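Local coordinates for protein A putative transcriptional regulator (Rhodococcus sp., PDB 2HKU) that probably binds DNA through a helix-turn-helix domain and regulates transcription as a member of the TetR family, at residues Q20-F33 with V56-V70. Residues are numbered along the deposited sequence; the frame is centred on the assembly and turned at random.
Sequences QTRDALFTAATELF and VTYYYGSKERLFVEV
R22 O takes two hydrogen bonds, from F26 N within its own helix and from Y60 OH across the contact. Y60 OH donates to R22 O at 3.0 Å, from above the carbonyl plane. The R22 side chain crosses Y60 at a slant. Its CG lies anti to the backbone N (chi1 163°), and the chain bends at chi3. This brings one guanidinium face over Y60 CE1, with the two planes 52° apart. R22 NH2 gives a nearly straight bond of 3.2 Å to the syn lone pair of E69 OE1. The carboxylate and guanidinium are almost coplanar. E69 OE2 also pairs with R65 NH2 at 2.7 Å, so one carboxylate bridges two arginines and probably offsets their like charges. R22 CB rests over the centre of the Y59 ring.

Further along, the packing is mostly apolar. V70 is a knob among F26, A29, T30 and F33. Its CG2 meets the F26 ring face, 4.1 Å from the centroid, and its CG1 lies at the edge of F33. The edge of F67 points into the F33 face, with centroids 4.9 Å apart. A water donates to both T30 OG1 and V70 O.

Helix 21-33 thus crosses helix 63-70 at -76° and packs on the C-terminal part of helix 53-60, through V56 and Y59; this is the second helix of the predicted helix-turn-helix. Helix 42-49 joins the same core through I45 on F33 and C46 on V56. Helix 63-87 also meets helix 108-120, where F67 touches L113 and A117.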
loop_
_atom_site.group_PDB
_atom_site.type_symbol
_atom_site.label_atom_id
_atom_site.label_comp_id
_atom_site.label_asym_id
_atom_site.label_seq_id
_atom_site.Cartn_x
_atom_site.Cartn_y
_atom_site.Cartn_z
ATOM N N GLN A 20 -22.305 24.237 1.997
ATOM C CA GLN A 20 -23.519 24.329 2.883
ATOM C C GLN A 20 -24.286 22.979 2.970
ATOM O O GLN A 20 -24.124 22.212 3.953
ATOM C CB GLN A 20 -24.370 25.541 2.460
ATOM C CG GLN A 20 -25.814 25.290 2.035
ATOM C CD GLN A 20 -26.036 25.554 0.544
ATOM O OE1 GLN A 20 -27.181 25.707 0.096
ATOM N NE2 GLN A 20 -24.940 25.643 -0.223
ATOM N N THR A 21 -25.098 22.682 1.956
ATOM C CA THR A 21 -25.461 21.286 1.696
ATOM C C THR A 21 -24.223 20.567 1.163
ATOM O O THR A 21 -23.975 19.423 1.574
ATOM C CB THR A 21 -26.630 21.108 0.710
ATOM O OG1 THR A 21 -27.548 22.190 0.859
ATOM C CG2 THR A 21 -27.354 19.780 1.002
ATOM N N ARG A 22 -23.452 21.230 0.272
ATOM C CA ARG A 22 -22.095 20.767 -0.064
ATOM C C ARG A 22 -21.332 20.254 1.177
ATOM O O ARG A 22 -20.878 19.082 1.189
ATOM C CB ARG A 22 -21.267 21.767 -0.918
ATOM C CG ARG A 22 -19.735 21.466 -0.915
ATOM C CD ARG A 22 -18.911 22.152 -2.018
ATOM N NE ARG A 22 -18.388 21.265 -3.089
ATOM C CZ ARG A 22 -17.367 20.371 -2.996
ATOM N NH1 ARG A 22 -16.704 20.145 -1.850
ATOM N NH2 ARG A 22 -17.003 19.664 -4.090
ATOM N N ASP A 23 -21.231 21.089 2.225
ATOM C CA ASP A 23 -20.522 20.698 3.452
ATOM C C ASP A 23 -21.209 19.568 4.250
ATOM O O ASP A 23 -20.523 18.672 4.811
ATOM C CB ASP A 23 -20.242 21.888 4.393
ATOM C CG ASP A 23 -19.379 22.966 3.761
ATOM O OD1 ASP A 23 -18.520 22.666 2.890
ATOM O OD2 ASP A 23 -19.552 24.145 4.168
ATOM N N ALA A 24 -22.548 19.603 4.284
ATOM C CA ALA A 24 -23.312 18.565 4.982
ATOM C C ALA A 24 -23.029 17.182 4.352
ATOM O O ALA A 24 -22.806 16.204 5.045
ATOM C CB ALA A 24 -24.850 18.879 4.993
ATOM N N LEU A 25 -23.056 17.140 3.038
ATOM C CA LEU A 25 -22.757 15.916 2.255
ATOM C C LEU A 25 -21.333 15.386 2.516
ATOM O O LEU A 25 -21.103 14.189 2.847
ATOM C CB LEU A 25 -22.983 16.207 0.769
ATOM C CG LEU A 25 -24.435 16.084 0.324
ATOM C CD1 LEU A 25 -24.542 16.548 -1.120
ATOM C CD2 LEU A 25 -24.918 14.627 0.423
ATOM N N PHE A 26 -20.401 16.333 2.478
ATOM C CA PHE A 26 -19.004 16.023 2.649
ATOM C C PHE A 26 -18.737 15.399 3.980
ATOM O O PHE A 26 -18.082 14.365 4.068
ATOM C CB PHE A 26 -18.120 17.232 2.361
ATOM C CG PHE A 26 -16.702 16.842 1.921
ATOM C CD1 PHE A 26 -16.431 16.563 0.588
ATOM C CD2 PHE A 26 -15.653 16.755 2.842
ATOM C CE1 PHE A 26 -15.149 16.220 0.184
ATOM C CE2 PHE A 26 -14.360 16.412 2.417
ATOM C CZ PHE A 26 -14.120 16.170 1.121
ATOM N N THR A 27 -19.279 16.000 5.044
ATOM C CA THR A 27 -19.142 15.462 6.390
ATOM C C THR A 27 -19.776 14.084 6.559
ATOM O O THR A 27 -19.185 13.235 7.159
ATOM C CB THR A 27 -19.734 16.493 7.446
ATOM O OG1 THR A 27 -18.924 17.684 7.379
ATOM C CG2 THR A 27 -19.704 15.955 8.866
ATOM N N ALA A 28 -21.004 13.887 6.070
ATOM C CA ALA A 28 -21.689 12.644 6.288
ATOM C C ALA A 28 -20.877 11.594 5.519
ATOM O O ALA A 28 -20.550 10.547 6.046
ATOM C CB ALA A 28 -23.065 12.732 5.730
ATOM N N ALA A 29 -20.548 11.940 4.274
ATOM C CA ALA A 29 -19.732 11.045 3.396
ATOM C C ALA A 29 -18.466 10.674 4.069
ATOM O O ALA A 29 -18.110 9.489 4.107
ATOM C CB ALA A 29 -19.437 11.699 2.079
ATOM N N THR A 30 -17.765 11.643 4.616
ATOM C CA THR A 30 -16.535 11.383 5.282
ATOM C C THR A 30 -16.735 10.386 6.417
ATOM O O THR A 30 -16.029 9.434 6.520
ATOM C CB THR A 30 -15.861 12.677 5.791
ATOM O OG1 THR A 30 -15.571 13.560 4.742
ATOM C CG2 THR A 30 -14.632 12.404 6.524
ATOM N N GLU A 31 -17.698 10.601 7.282
ATOM C CA GLU A 31 -17.845 9.666 8.415
ATOM C C GLU A 31 -18.140 8.245 7.956
ATOM O O GLU A 31 -17.597 7.290 8.478
ATOM C CB GLU A 31 -19.001 10.093 9.361
ATOM C CG GLU A 31 -18.736 9.443 10.773
ATOM C CD GLU A 31 -19.901 9.574 11.791
ATOM O OE1 GLU A 31 -20.905 10.301 11.473
ATOM O OE2 GLU A 31 -19.806 8.917 12.887
ATOM N N LEU A 32 -19.071 8.143 7.032
ATOM C CA LEU A 32 -19.630 6.836 6.624
ATOM C C LEU A 32 -18.626 6.057 5.815
ATOM O O LEU A 32 -18.466 4.863 6.038
ATOM C CB LEU A 32 -20.919 7.012 5.822
ATOM C CG LEU A 32 -22.101 7.287 6.784
ATOM C CD1 LEU A 32 -23.237 7.894 6.091
ATOM C CD2 LEU A 32 -22.586 5.999 7.503
ATOM N N PHE A 33 -17.952 6.744 4.875
ATOM C CA PHE A 33 -16.818 6.148 4.108
ATOM C C PHE A 33 -15.627 5.714 4.955
ATOM O O PHE A 33 -14.987 4.631 4.704
ATOM C CB PHE A 33 -16.320 7.128 2.987
ATOM C CG PHE A 33 -17.276 7.253 1.798
ATOM C CD1 PHE A 33 -18.106 6.161 1.418
ATOM C CD2 PHE A 33 -17.338 8.439 1.026
ATOM C CE1 PHE A 33 -18.976 6.291 0.330
ATOM C CE2 PHE A 33 -18.193 8.564 -0.030
ATOM C CZ PHE A 33 -19.001 7.509 -0.400
ATOM N N VAL A 56 -26.143 15.416 -4.547
ATOM C CA VAL A 56 -24.946 14.652 -4.845
ATOM C C VAL A 56 -24.484 14.809 -6.298
ATOM O O VAL A 56 -23.317 15.118 -6.557
ATOM C CB VAL A 56 -25.074 13.191 -4.380
ATOM C CG1 VAL A 56 -23.803 12.403 -4.698
ATOM C CG2 VAL A 56 -25.277 13.221 -2.917
ATOM N N THR A 57 -25.408 14.674 -7.238
ATOM C CA THR A 57 -25.046 14.843 -8.643
ATOM C C THR A 57 -24.688 16.321 -8.952
ATOM O O THR A 57 -23.742 16.577 -9.705
ATOM C CB THR A 57 -26.042 14.153 -9.643
ATOM O OG1 THR A 57 -27.201 14.939 -9.813
ATOM C CG2 THR A 57 -26.499 12.830 -9.130
ATOM N N TYR A 58 -25.402 17.259 -8.314
ATOM C CA TYR A 58 -25.131 18.695 -8.389
ATOM C C TYR A 58 -23.736 19.090 -7.921
ATOM O O TYR A 58 -22.976 19.736 -8.656
ATOM C CB TYR A 58 -26.139 19.445 -7.516
ATOM C CG TYR A 58 -26.233 20.939 -7.773
ATOM C CD1 TYR A 58 -26.379 21.455 -9.081
ATOM C CD2 TYR A 58 -26.228 21.838 -6.708
ATOM C CE1 TYR A 58 -26.496 22.839 -9.310
ATOM C CE2 TYR A 58 -26.351 23.210 -6.918
ATOM C CZ TYR A 58 -26.486 23.706 -8.212
ATOM O OH TYR A 58 -26.599 25.077 -8.392
ATOM N N TYR A 59 -23.417 18.737 -6.682
ATOM C CA TYR A 59 -22.136 19.096 -6.095
ATOM C C TYR A 59 -20.951 18.222 -6.501
ATOM O O TYR A 59 -19.807 18.682 -6.390
ATOM C CB TYR A 59 -22.254 19.227 -4.585
ATOM C CG TYR A 59 -23.084 20.385 -4.212
ATOM C CD1 TYR A 59 -22.691 21.701 -4.571
ATOM C CD2 TYR A 59 -24.286 20.216 -3.532
ATOM C CE1 TYR A 59 -23.480 22.823 -4.239
ATOM C CE2 TYR A 59 -25.086 21.326 -3.195
ATOM C CZ TYR A 59 -24.664 22.617 -3.546
ATOM O OH TYR A 59 -25.452 23.685 -3.209
ATOM N N TYR A 60 -21.195 17.000 -6.994
ATOM C CA TYR A 60 -20.082 16.069 -7.218
ATOM C C TYR A 60 -20.126 15.312 -8.520
ATOM O O TYR A 60 -19.166 14.690 -8.916
ATOM C CB TYR A 60 -19.925 15.120 -6.026
ATOM C CG TYR A 60 -19.735 15.836 -4.717
ATOM C CD1 TYR A 60 -18.473 16.305 -4.315
ATOM C CD2 TYR A 60 -20.816 16.061 -3.864
ATOM C CE1 TYR A 60 -18.323 16.981 -3.068
ATOM C CE2 TYR A 60 -20.673 16.720 -2.645
ATOM C CZ TYR A 60 -19.416 17.186 -2.254
ATOM O OH TYR A 60 -19.284 17.860 -1.059
ATOM N N GLY A 61 -21.250 15.337 -9.215
ATOM C CA GLY A 61 -21.281 14.696 -10.524
ATOM C C GLY A 61 -21.464 13.200 -10.442
ATOM O O GLY A 61 -21.869 12.596 -11.426
ATOM N N SER A 62 -21.175 12.587 -9.281
ATOM C CA SER A 62 -21.243 11.144 -9.132
ATOM C C SER A 62 -20.785 10.716 -7.733
ATOM O O SER A 62 -20.043 11.457 -7.056
ATOM C CB SER A 62 -20.376 10.431 -10.192
ATOM O OG SER A 62 -18.991 10.481 -9.855
ATOM N N LYS A 63 -21.189 9.502 -7.348
ATOM C CA LYS A 63 -20.767 8.916 -6.087
ATOM C C LYS A 63 -19.225 8.766 -6.038
ATOM O O LYS A 63 -18.626 9.012 -5.010
ATOM C CB LYS A 63 -21.449 7.558 -5.869
ATOM C CG LYS A 63 -21.435 7.098 -4.434
ATOM C CD LYS A 63 -21.919 5.668 -4.341
ATOM C CE LYS A 63 -21.364 4.985 -3.076
ATOM N NZ LYS A 63 -21.938 3.617 -2.873
ATOM N N GLU A 64 -18.633 8.317 -7.154
ATOM C CA GLU A 64 -17.211 7.967 -7.236
ATOM C C GLU A 64 -16.400 9.229 -7.003
ATOM O O GLU A 64 -15.407 9.242 -6.296
ATOM C CB GLU A 64 -16.899 7.379 -8.646
ATOM C CG GLU A 64 -17.465 5.970 -8.859
ATOM C CD GLU A 64 -19.020 5.918 -8.965
ATOM O OE1 GLU A 64 -19.587 6.739 -9.719
ATOM O OE2 GLU A 64 -19.682 5.075 -8.287
ATOM N N ARG A 65 -16.884 10.327 -7.570
ATOM C CA ARG A 65 -16.225 11.554 -7.361
ATOM C C ARG A 65 -16.334 12.088 -5.909
ATOM O O ARG A 65 -15.339 12.559 -5.367
ATOM C CB ARG A 65 -16.738 12.617 -8.298
ATOM C CG ARG A 65 -16.079 13.931 -7.984
ATOM C CD ARG A 65 -16.226 14.821 -9.200
ATOM N NE ARG A 65 -14.961 15.083 -9.880
ATOM C CZ ARG A 65 -14.139 16.085 -9.573
ATOM N NH1 ARG A 65 -13.026 16.246 -10.270
ATOM N NH2 ARG A 65 -14.434 16.923 -8.576
ATOM N N LEU A 66 -17.519 12.031 -5.311
ATOM C CA LEU A 66 -17.602 12.239 -3.824
ATOM C C LEU A 66 -16.599 11.368 -3.014
ATOM O O LEU A 66 -15.899 11.895 -2.176
ATOM C CB LEU A 66 -19.022 12.062 -3.284
ATOM C CG LEU A 66 -19.347 12.315 -1.776
ATOM C CD1 LEU A 66 -18.929 13.659 -1.270
ATOM C CD2 LEU A 66 -20.819 12.092 -1.518
ATOM N N PHE A 67 -16.518 10.056 -3.321
ATOM C CA PHE A 67 -15.659 9.142 -2.629
ATOM C C PHE A 67 -14.194 9.570 -2.791
ATOM O O PHE A 67 -13.471 9.650 -1.801
ATOM C CB PHE A 67 -15.760 7.712 -3.217
ATOM C CG PHE A 67 -14.935 6.714 -2.442
ATOM C CD1 PHE A 67 -15.371 6.300 -1.170
ATOM C CD2 PHE A 67 -13.734 6.321 -2.884
ATOM C CE1 PHE A 67 -14.649 5.418 -0.414
ATOM C CE2 PHE A 67 -12.988 5.389 -2.178
ATOM C CZ PHE A 67 -13.409 4.938 -0.960
ATOM N N VAL A 68 -13.743 9.796 -4.044
ATOM C CA VAL A 68 -12.361 10.196 -4.194
ATOM C C VAL A 68 -12.080 11.564 -3.497
ATOM O O VAL A 68 -11.021 11.741 -2.862
ATOM C CB VAL A 68 -11.901 10.167 -5.744
ATOM C CG1 VAL A 68 -10.491 10.719 -5.883
ATOM C CG2 VAL A 68 -12.016 8.764 -6.267
ATOM N N GLU A 69 -12.978 12.548 -3.627
ATOM C CA GLU A 69 -12.668 13.816 -2.979
ATOM C C GLU A 69 -12.570 13.622 -1.465
ATOM O O GLU A 69 -11.644 14.129 -0.832
ATOM C CB GLU A 69 -13.727 14.874 -3.245
ATOM C CG GLU A 69 -13.581 15.473 -4.595
ATOM C CD GLU A 69 -14.503 16.629 -4.779
ATOM O OE1 GLU A 69 -14.940 17.271 -3.785
ATOM O OE2 GLU A 69 -14.781 16.866 -5.929
ATOM N N VAL A 70 -13.530 12.892 -0.894
ATOM C CA VAL A 70 -13.510 12.576 0.549
ATOM C C VAL A 70 -12.194 11.903 0.962
ATOM O O VAL A 70 -11.608 12.220 2.066
ATOM C CB VAL A 70 -14.760 11.682 0.918
ATOM C CG1 VAL A 70 -14.596 10.951 2.221
ATOM C CG2 VAL A 70 -16.070 12.507 0.876
HETATM O O HOH W 1 -12.757 13.650 3.950
#